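Cycloserine biosynthesis protein DcsG (Streptomyces lavendulae, PDB 6JIL) catalyses the ATP- and magnesium-dependent ring closure of O-ureido-D-serine to the antibiotic D-cycloserine, as a monomeric ATP-grasp ligase. Local coordinates at residues Q175-E179 with S180-H184; L154-P157 with A158-V162; V43-S46 with R47-A50. One frame throughout, in Å; residues are numbered along the deposited sequence.

Contact 1: Q175-E179 with S180-H184. With ADP (adenosine-5'-diphosphate), chain G.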
loop_
_atom_site.group_PDB
_atom_site.type_symbol
_atom_site.label_atom_id
_atom_site.label_comp_id
_atom_site.label_asym_id
_atom_site.label_seq_id
_atom_site.Cartn_x
_atom_site.Cartn_y
_atom_site.Cartn_z
ATOM N N GLN A 175 -13.737 -2.967 8.460
ATOM C CA GLN A 175 -13.002 -2.523 9.643
ATOM C C GLN A 175 -13.790 -1.469 10.396
ATOM O O GLN A 175 -14.552 -0.708 9.807
ATOM C CB GLN A 175 -11.650 -1.885 9.280
ATOM C CG GLN A 175 -10.745 -2.675 8.374
ATOM C CD GLN A 175 -9.482 -1.906 8.018
ATOM O OE1 GLN A 175 -9.542 -0.745 7.617
ATOM N NE2 GLN A 175 -8.333 -2.553 8.159
ATOM N N PRO A 176 -13.626 -1.423 11.720
ATOM C CA PRO A 176 -14.361 -0.398 12.452
ATOM C C PRO A 176 -13.671 0.915 12.101
ATOM O O PRO A 176 -12.474 0.924 11.820
ATOM C CB PRO A 176 -14.135 -0.786 13.906
ATOM C CG PRO A 176 -12.786 -1.448 13.874
ATOM C CD PRO A 176 -12.895 -2.311 12.640
ATOM N N TYR A 177 -14.413 2.014 12.095
ATOM C CA TYR A 177 -13.814 3.303 11.792
ATOM C C TYR A 177 -13.001 3.782 12.994
ATOM O O TYR A 177 -13.549 3.963 14.083
ATOM C CB TYR A 177 -14.886 4.347 11.475
ATOM C CG TYR A 177 -14.285 5.630 10.967
ATOM C CD1 TYR A 177 -13.878 5.750 9.638
ATOM C CD2 TYR A 177 -14.040 6.698 11.827
ATOM C CE1 TYR A 177 -13.237 6.899 9.179
ATOM C CE2 TYR A 177 -13.395 7.854 11.377
ATOM C CZ TYR A 177 -12.993 7.945 10.055
ATOM O OH TYR A 177 -12.328 9.064 9.607
ATOM N N VAL A 178 -11.699 3.979 12.792
ATOM C CA VAL A 178 -10.802 4.450 13.848
ATOM C C VAL A 178 -11.051 5.944 14.043
ATOM O O VAL A 178 -10.668 6.765 13.212
ATOM C CB VAL A 178 -9.324 4.195 13.465
ATOM C CG1 VAL A 178 -8.384 4.862 14.469
ATOM C CG2 VAL A 178 -9.065 2.695 13.413
ATOM N N GLU A 179 -11.700 6.275 15.152
ATOM C CA GLU A 179 -12.075 7.645 15.488
ATOM C C GLU A 179 -10.978 8.702 15.522
ATOM O O GLU A 179 -11.235 9.870 15.216
ATOM C CB GLU A 179 -12.822 7.653 16.826
ATOM C CG GLU A 179 -14.022 6.708 16.857
ATOM C CD GLU A 179 -14.866 6.861 18.113
ATOM O OE1 GLU A 179 -14.315 6.739 19.230
ATOM O OE2 GLU A 179 -16.085 7.101 17.982
ATOM N N SER A 180 -9.762 8.319 15.890
ATOM C CA SER A 180 -8.683 9.299 15.954
ATOM C C SER A 180 -8.309 9.845 14.584
ATOM O O SER A 180 -7.765 10.934 14.485
ATOM C CB SER A 180 -7.434 8.698 16.603
ATOM O OG SER A 180 -6.793 7.782 15.733
ATOM N N VAL A 181 -8.604 9.102 13.527
ATOM C CA VAL A 181 -8.243 9.549 12.183
ATOM C C VAL A 181 -8.917 10.861 11.759
ATOM O O VAL A 181 -8.375 11.609 10.942
ATOM C CB VAL A 181 -8.537 8.445 11.135
ATOM C CG1 VAL A 181 -8.136 8.912 9.750
ATOM C CG2 VAL A 181 -7.772 7.189 11.486
ATOM N N ASP A 182 -10.089 11.142 12.317
ATOM C CA ASP A 182 -10.810 12.372 11.989
ATOM C C ASP A 182 -10.026 13.622 12.375
ATOM O O ASP A 182 -10.036 14.620 11.655
ATOM C CB ASP A 182 -12.163 12.394 12.699
ATOM C CG ASP A 182 -13.243 11.718 11.901
ATOM O OD1 ASP A 182 -14.369 11.577 12.420
ATOM O OD2 ASP A 182 -12.969 11.335 10.745
ATOM N N ARG A 183 -9.347 13.562 13.516
ATOM C CA ARG A 183 -8.581 14.701 13.989
ATOM C C ARG A 183 -7.063 14.575 13.889
ATOM O O ARG A 183 -6.364 15.581 13.855
ATOM C CB ARG A 183 -8.983 15.029 15.430
ATOM C CG ARG A 183 -9.321 13.817 16.299
ATOM C CD ARG A 183 -9.866 14.264 17.664
ATOM N NE ARG A 183 -10.390 13.156 18.464
ATOM C CZ ARG A 183 -9.640 12.244 19.077
ATOM N NH1 ARG A 183 -8.320 12.298 18.991
ATOM N NH2 ARG A 183 -10.214 11.268 19.770
ATOM N N HIS A 184 -6.550 13.353 13.822
ATOM C CA HIS A 184 -5.106 13.158 13.753
ATOM C C HIS A 184 -4.631 12.459 12.490
ATOM O O HIS A 184 -3.460 12.100 12.375
ATOM C CB HIS A 184 -4.642 12.380 14.978
ATOM C CG HIS A 184 -4.922 13.083 16.266
ATOM N ND1 HIS A 184 -5.624 12.500 17.298
ATOM C CD2 HIS A 184 -4.620 14.337 16.677
ATOM C CE1 HIS A 184 -5.745 13.365 18.290
ATOM N NE2 HIS A 184 -5.145 14.487 17.938
HETATM P PB ADP G . -5.911 2.672 0.232
HETATM O O1B ADP G . -5.190 4.030 0.722
HETATM O O2B ADP G . -4.857 1.650 -0.185
HETATM O O3B ADP G . -6.814 3.001 -0.977
HETATM P PA ADP G . -6.650 2.684 2.881
HETATM O O1A ADP G . -6.626 1.624 3.887
HETATM O O2A ADP G . -5.299 3.511 3.014
HETATM O O3A ADP G . -6.817 1.993 1.411
HETATM O "O5'" ADP G . -7.941 3.604 3.153
HETATM C "C5'" ADP G . -7.803 4.841 2.452
HETATM C "C4'" ADP G . -8.127 5.987 3.419
HETATM O "O4'" ADP G . -9.410 5.759 4.046
HETATM C "C3'" ADP G . -7.091 6.077 4.534
HETATM O "O3'" ADP G . -6.005 6.925 4.178
HETATM C "C2'" ADP G . -7.904 6.601 5.720
HETATM O "O2'" ADP G . -7.921 8.032 5.759
HETATM C "C1'" ADP G . -9.308 6.000 5.484
HETATM N N9 ADP G . -9.502 4.742 6.259
HETATM C C8 ADP G . -9.524 3.460 5.768
HETATM N N7 ADP G . -9.772 2.608 6.719
HETATM C C5 ADP G . -9.924 3.271 7.883
HETATM C C6 ADP G . -10.408 2.917 9.172
HETATM N N6 ADP G . -10.634 1.589 9.504
HETATM N N1 ADP G . -10.662 3.899 10.059
HETATM C C2 ADP G . -10.477 5.185 9.758
HETATM N N3 ADP G . -10.032 5.565 8.562
HETATM C C4 ADP G . -9.747 4.660 7.607
#

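Contact 2: L154-P157 with A158-V162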
loop_
_atom_site.group_PDB
_atom_site.type_symbol
_atom_site.label_atom_id
_atom_site.label_comp_id
_atom_site.label_asym_id
_atom_site.label_seq_id
_atom_site.Cartn_x
_atom_site.Cartn_y
_atom_site.Cartn_z
ATOM N N LEU A 154 -26.291 1.822 8.599
ATOM C CA LEU A 154 -26.288 1.691 7.145
ATOM C C LEU A 154 -25.724 0.360 6.657
ATOM O O LEU A 154 -24.973 0.314 5.686
ATOM C CB LEU A 154 -25.477 2.831 6.533
ATOM C CG LEU A 154 -25.929 4.245 6.885
ATOM C CD1 LEU A 154 -24.921 5.244 6.343
ATOM C CD2 LEU A 154 -27.313 4.496 6.304
ATOM N N ALA A 155 -26.088 -0.725 7.322
ATOM C CA ALA A 155 -25.587 -2.033 6.928
ATOM C C ALA A 155 -26.041 -2.446 5.523
ATOM O O ALA A 155 -25.232 -2.888 4.707
ATOM C CB ALA A 155 -26.017 -3.080 7.947
ATOM N N GLU A 156 -27.332 -2.300 5.240
ATOM C CA GLU A 156 -27.865 -2.689 3.941
ATOM C C GLU A 156 -27.141 -1.976 2.806
ATOM O O GLU A 156 -26.667 -2.621 1.871
ATOM C CB GLU A 156 -29.375 -2.427 3.883
ATOM C CG GLU A 156 -30.097 -3.120 2.728
ATOM C CD GLU A 156 -30.038 -2.328 1.435
ATOM O OE1 GLU A 156 -30.454 -2.866 0.386
ATOM O OE2 GLU A 156 -29.585 -1.165 1.471
ATOM N N PRO A 157 -27.040 -0.637 2.866
ATOM C CA PRO A 157 -26.346 0.084 1.793
ATOM C C PRO A 157 -24.898 -0.388 1.654
ATOM O O PRO A 157 -24.397 -0.600 0.551
ATOM C CB PRO A 157 -26.443 1.538 2.241
ATOM C CG PRO A 157 -27.739 1.567 2.982
ATOM C CD PRO A 157 -27.661 0.307 3.807
ATOM N N ALA A 158 -24.227 -0.555 2.785
ATOM C CA ALA A 158 -22.847 -1.013 2.763
ATOM C C ALA A 158 -22.768 -2.432 2.189
ATOM O O ALA A 158 -21.817 -2.767 1.485
ATOM C CB ALA A 158 -22.258 -0.974 4.174
ATOM N N SER A 159 -23.761 -3.263 2.486
ATOM C CA SER A 159 -23.756 -4.626 1.986
ATOM C C SER A 159 -23.825 -4.584 0.467
ATOM O O SER A 159 -23.302 -5.470 -0.213
ATOM C CB SER A 159 -24.939 -5.420 2.551
ATOM O OG SER A 159 -26.181 -4.899 2.105
ATOM N N ARG A 160 -24.469 -3.546 -0.063
ATOM C CA ARG A 160 -24.589 -3.385 -1.507
ATOM C C ARG A 160 -23.241 -2.954 -2.058
ATOM O O ARG A 160 -22.873 -3.310 -3.175
ATOM C CB ARG A 160 -25.668 -2.356 -1.852
ATOM C CG ARG A 160 -27.075 -2.949 -1.942
ATOM C CD ARG A 160 -28.139 -1.980 -1.423
ATOM N NE ARG A 160 -28.015 -0.637 -1.991
ATOM C CZ ARG A 160 -28.741 0.409 -1.604
ATOM N NH1 ARG A 160 -29.651 0.270 -0.645
ATOM N NH2 ARG A 160 -28.557 1.597 -2.170
ATOM N N HIS A 161 -22.505 -2.189 -1.266
ATOM C CA HIS A 161 -21.176 -1.750 -1.672
ATOM C C HIS A 161 -20.312 -3.008 -1.677
ATOM O O HIS A 161 -19.543 -3.249 -2.608
ATOM C CB HIS A 161 -20.627 -0.724 -0.673
ATOM C CG HIS A 161 -19.244 -0.241 -0.988
ATOM N ND1 HIS A 161 -18.548 0.610 -0.157
ATOM C CD2 HIS A 161 -18.422 -0.498 -2.033
ATOM C CE1 HIS A 161 -17.359 0.858 -0.676
ATOM N NE2 HIS A 161 -17.257 0.197 -1.816
ATOM N N VAL A 162 -20.471 -3.820 -0.637
ATOM C CA VAL A 162 -19.717 -5.057 -0.504
ATOM C C VAL A 162 -20.011 -5.995 -1.667
ATOM O O VAL A 162 -19.093 -6.538 -2.284
ATOM C CB VAL A 162 -20.047 -5.777 0.837
ATOM C CG1 VAL A 162 -19.455 -7.183 0.848
ATOM C CG2 VAL A 162 -19.482 -4.973 2.001
#

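Contact 3: V43-S46 with R47-A50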
loop_
_atom_site.group_PDB
_atom_site.type_symbol
_atom_site.label_atom_id
_atom_site.label_comp_id
_atom_site.label_asym_id
_atom_site.label_seq_id
_atom_site.Cartn_x
_atom_site.Cartn_y
_atom_site.Cartn_z
ATOM N N VAL A 43 7.361 -2.424 -25.340
ATOM C CA VAL A 43 8.495 -2.594 -24.443
ATOM C C VAL A 43 9.075 -4.004 -24.439
ATOM O O VAL A 43 8.359 -4.985 -24.273
ATOM C CB VAL A 43 8.121 -2.236 -22.996
ATOM C CG1 VAL A 43 9.339 -2.371 -22.101
ATOM C CG2 VAL A 43 7.574 -0.824 -22.934
ATOM N N ASP A 44 10.381 -4.097 -24.630
ATOM C CA ASP A 44 11.050 -5.388 -24.608
ATOM C C ASP A 44 11.628 -5.513 -23.203
ATOM O O ASP A 44 12.744 -5.064 -22.941
ATOM C CB ASP A 44 12.169 -5.421 -25.650
ATOM C CG ASP A 44 12.917 -6.734 -25.656
ATOM O OD1 ASP A 44 12.547 -7.624 -24.863
ATOM O OD2 ASP A 44 13.872 -6.872 -26.452
ATOM N N TRP A 45 10.856 -6.112 -22.300
ATOM C CA TRP A 45 11.281 -6.254 -20.914
ATOM C C TRP A 45 12.531 -7.106 -20.722
ATOM O O TRP A 45 13.172 -7.053 -19.674
ATOM C CB TRP A 45 10.115 -6.781 -20.072
ATOM C CG TRP A 45 8.927 -5.854 -20.130
ATOM C CD1 TRP A 45 7.936 -5.846 -21.073
ATOM C CD2 TRP A 45 8.664 -4.738 -19.267
ATOM N NE1 TRP A 45 7.078 -4.795 -20.857
ATOM C CE2 TRP A 45 7.500 -4.098 -19.755
ATOM C CE3 TRP A 45 9.301 -4.213 -18.133
ATOM C CZ2 TRP A 45 6.955 -2.954 -19.143
ATOM C CZ3 TRP A 45 8.763 -3.080 -17.526
ATOM C CH2 TRP A 45 7.598 -2.463 -18.034
ATOM N N SER A 46 12.891 -7.867 -21.749
ATOM C CA SER A 46 14.076 -8.714 -21.692
ATOM C C SER A 46 15.345 -7.860 -21.702
ATOM O O SER A 46 16.418 -8.335 -21.339
ATOM C CB SER A 46 14.101 -9.673 -22.889
ATOM O OG SER A 46 14.382 -8.988 -24.099
ATOM N N ARG A 47 15.214 -6.603 -22.120
ATOM C CA ARG A 47 16.350 -5.681 -22.185
ATOM C C ARG A 47 16.860 -5.203 -20.831
ATOM O O ARG A 47 18.010 -4.787 -20.724
ATOM C CB ARG A 47 15.994 -4.426 -22.987
ATOM C CG ARG A 47 15.924 -4.577 -24.483
ATOM C CD ARG A 47 15.722 -3.198 -25.116
ATOM N NE ARG A 47 14.541 -2.520 -24.578
ATOM C CZ ARG A 47 14.566 -1.394 -23.868
ATOM N NH1 ARG A 47 15.718 -0.793 -23.596
ATOM N NH2 ARG A 47 13.429 -0.873 -23.424
ATOM N N PHE A 48 16.006 -5.239 -19.812
ATOM C CA PHE A 48 16.390 -4.763 -18.489
ATOM C C PHE A 48 17.120 -5.757 -17.592
ATOM O O PHE A 48 16.925 -6.967 -17.683
ATOM C CB PHE A 48 15.159 -4.246 -17.740
ATOM C CG PHE A 48 14.361 -3.242 -18.511
ATOM C CD1 PHE A 48 13.205 -3.618 -19.179
ATOM C CD2 PHE A 48 14.782 -1.921 -18.592
ATOM C CE1 PHE A 48 12.484 -2.691 -19.915
ATOM C CE2 PHE A 48 14.069 -0.988 -19.326
ATOM C CZ PHE A 48 12.917 -1.372 -19.989
ATOM N N GLU A 49 17.959 -5.217 -16.716
ATOM C CA GLU A 49 18.719 -6.013 -15.761
ATOM C C GLU A 49 17.719 -6.395 -14.684
ATOM O O GLU A 49 17.708 -7.511 -14.185
ATOM C CB GLU A 49 19.830 -5.163 -15.135
ATOM C CG GLU A 49 20.980 -5.952 -14.544
ATOM C CD GLU A 49 22.006 -6.344 -15.597
ATOM O OE1 GLU A 49 22.934 -7.125 -15.276
ATOM O OE2 GLU A 49 21.887 -5.862 -16.747
ATOM N N ALA A 50 16.878 -5.435 -14.331
ATOM C CA ALA A 50 15.856 -5.635 -13.323
ATOM C C ALA A 50 14.709 -4.659 -13.552
ATOM O O ALA A 50 14.796 -3.747 -14.374
ATOM C CB ALA A 50 16.435 -5.440 -11.932
HETATM O O HOH W 1 16.904 -9.598 -18.711
#

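Contact 1: Q175-E179 with S180-H184
V178 and V181 are the ends of a type I beta turn, closed where V181 N donates to V178 O at 3.1 Å. A weak bond from the amide of D182 to the carbonyl of E179 carries the winding on into helix 181-184. Leading into the turn, Q175 to V178 bind the nucleotide, a clear case of adenine read by backbone. V178 N gives an almost straight bond (166°) to N1 of ADP at 2.9 Å, while P176 O takes the amino group, 3.0 Å from N6 of ADP. That amino group is gripped twice, for Q175 OE1 also lies 3.2 Å from N6 of ADP; the Q175 amide is itself held by K137 and T108. This linker at the end of a strand reads the adenine as in other ATP-grasp enzymes.

Y177 carries CG anti to its backbone N (chi1 -172°), and this lays one ring face against the base, with CE1 3.3 Å from C2 of ADP. Its hydroxyl reaches past the turn to the helix and donates to D182 OD2 at 2.6 Å, arriving from above the carboxylate plane. D182 OD1 is salt-bridged to R149, which also makes a cation-pi contact with Y177, so one arginine ties the acid and the ring together. V178 CG1 meets V181 CG2 at 3.8 Å, the two valines crossing roughly at right angles, and V181 CG2 also approaches C2 of ADP. The segment thus runs from the end of strand 172-176, with Y177 against strand 133-138, to V181 on V258 of strand 252-259, joining two antiparallel sheets.

Contact 2: L154-P157 with A158-V162
R160 turns one face of its guanidinium over P157, whose CA sits 3.9 Å above the plane toward the rim, and presents its edge to the carboxylate of E156. There NH1 of R160 donates to the syn lone pair of E156 OE2 at 2.6 Å, a short but clearly bent salt bridge with OE2 tilted 28° from the guanidinium plane. The two planes stand 64° apart, so the bridge rests on one oxygen and one nitrogen rather than on a flat paired contact. E156 gets there by a bend at chi2 (-85°), which turns the carboxylate toward R160. Both residues also touch a crystal neighbour, which may influence their conformation.

The pair is four residues apart on the first turns of helix 155-167, with L154 as N-cap. A158 N bonds to L154 O at 3.1 Å and S159 N to A155 O at 2.7 Å. P157 lies in the first turn, where a missing N-H breaks no helical bond; its own carbonyl accepts from H161 N at 3.1 Å. E156, also in the first turn, probably interacts favourably with the helix dipole. On the inner side A158 packs on F134 and V136 of strand 133-138, A155 rests on helix 117-127, and H161 ND1 bonds to the hydroxyl of Y150.

Contact 3: V43-S46 with R47-A50
An Asx turn at D44 opens the short 3-10 turn that brings R47 and F48 back onto the preceding residues, in the loop between strands 33-37 and 50-55. The carboxylate of D44, with CG anti to the backbone N (chi1 179°), accepts from the amide two residues on, S46 N to D44 OD1 at 3.1 Å. The backbone then closes: R47 N donates to D44 O at 3.0 Å in a nearly straight bond (163°), followed by a weak one from F48 N to W45 O.

On the apolar side, V43 CG1 meets the ring edge of F48, 3.8 Å from its CE1, and also lies over one face of the W45 indole. F48 CE1 comes within 4.0 Å of W45 CE3, the planes inclined at 49°, an oblique aromatic pair. W45 in turn makes an edge-to-face contact with F69 of helix 63-76, and both aromatics rest on strands 4-8 and 33-37.

R47 runs its aliphatic part past the aspartate, CG being 3.7 Å from D44 OD2, before a bend at chi3 brings the guanidinium edge beside D44 CB. Its NH2 makes a long, weak ion pair with E34. With D44 OD2 and R47 NE 4.8 Å apart, the aspartate acts chiefly as an acceptor for the turn's backbone, and any attraction between the two charges is probably modest; W45 and F48 hold the loop against the sheet, with V43 packed on both rings.

Overall arrangement
From the N terminus, contact 3 comes first: its turn closes the loop leading from strand 33-37 into strand 50-55 of the parallel sheet. Contact 2 follows at the start of helix 155-167, packed on the sheet that holds strands 133-138 and 172-176. The chain then passes from that helix into strand 172-176, whose end forms contact 1 and crosses to the sheet of strands 186-192 and 252-259. The three neither nest nor cross, each being complete before the next begins. Contacts 1 and 2 remain about 9 Å apart at their nearest atoms, whereas contact 3 lies on the far side of the chain's centre from both.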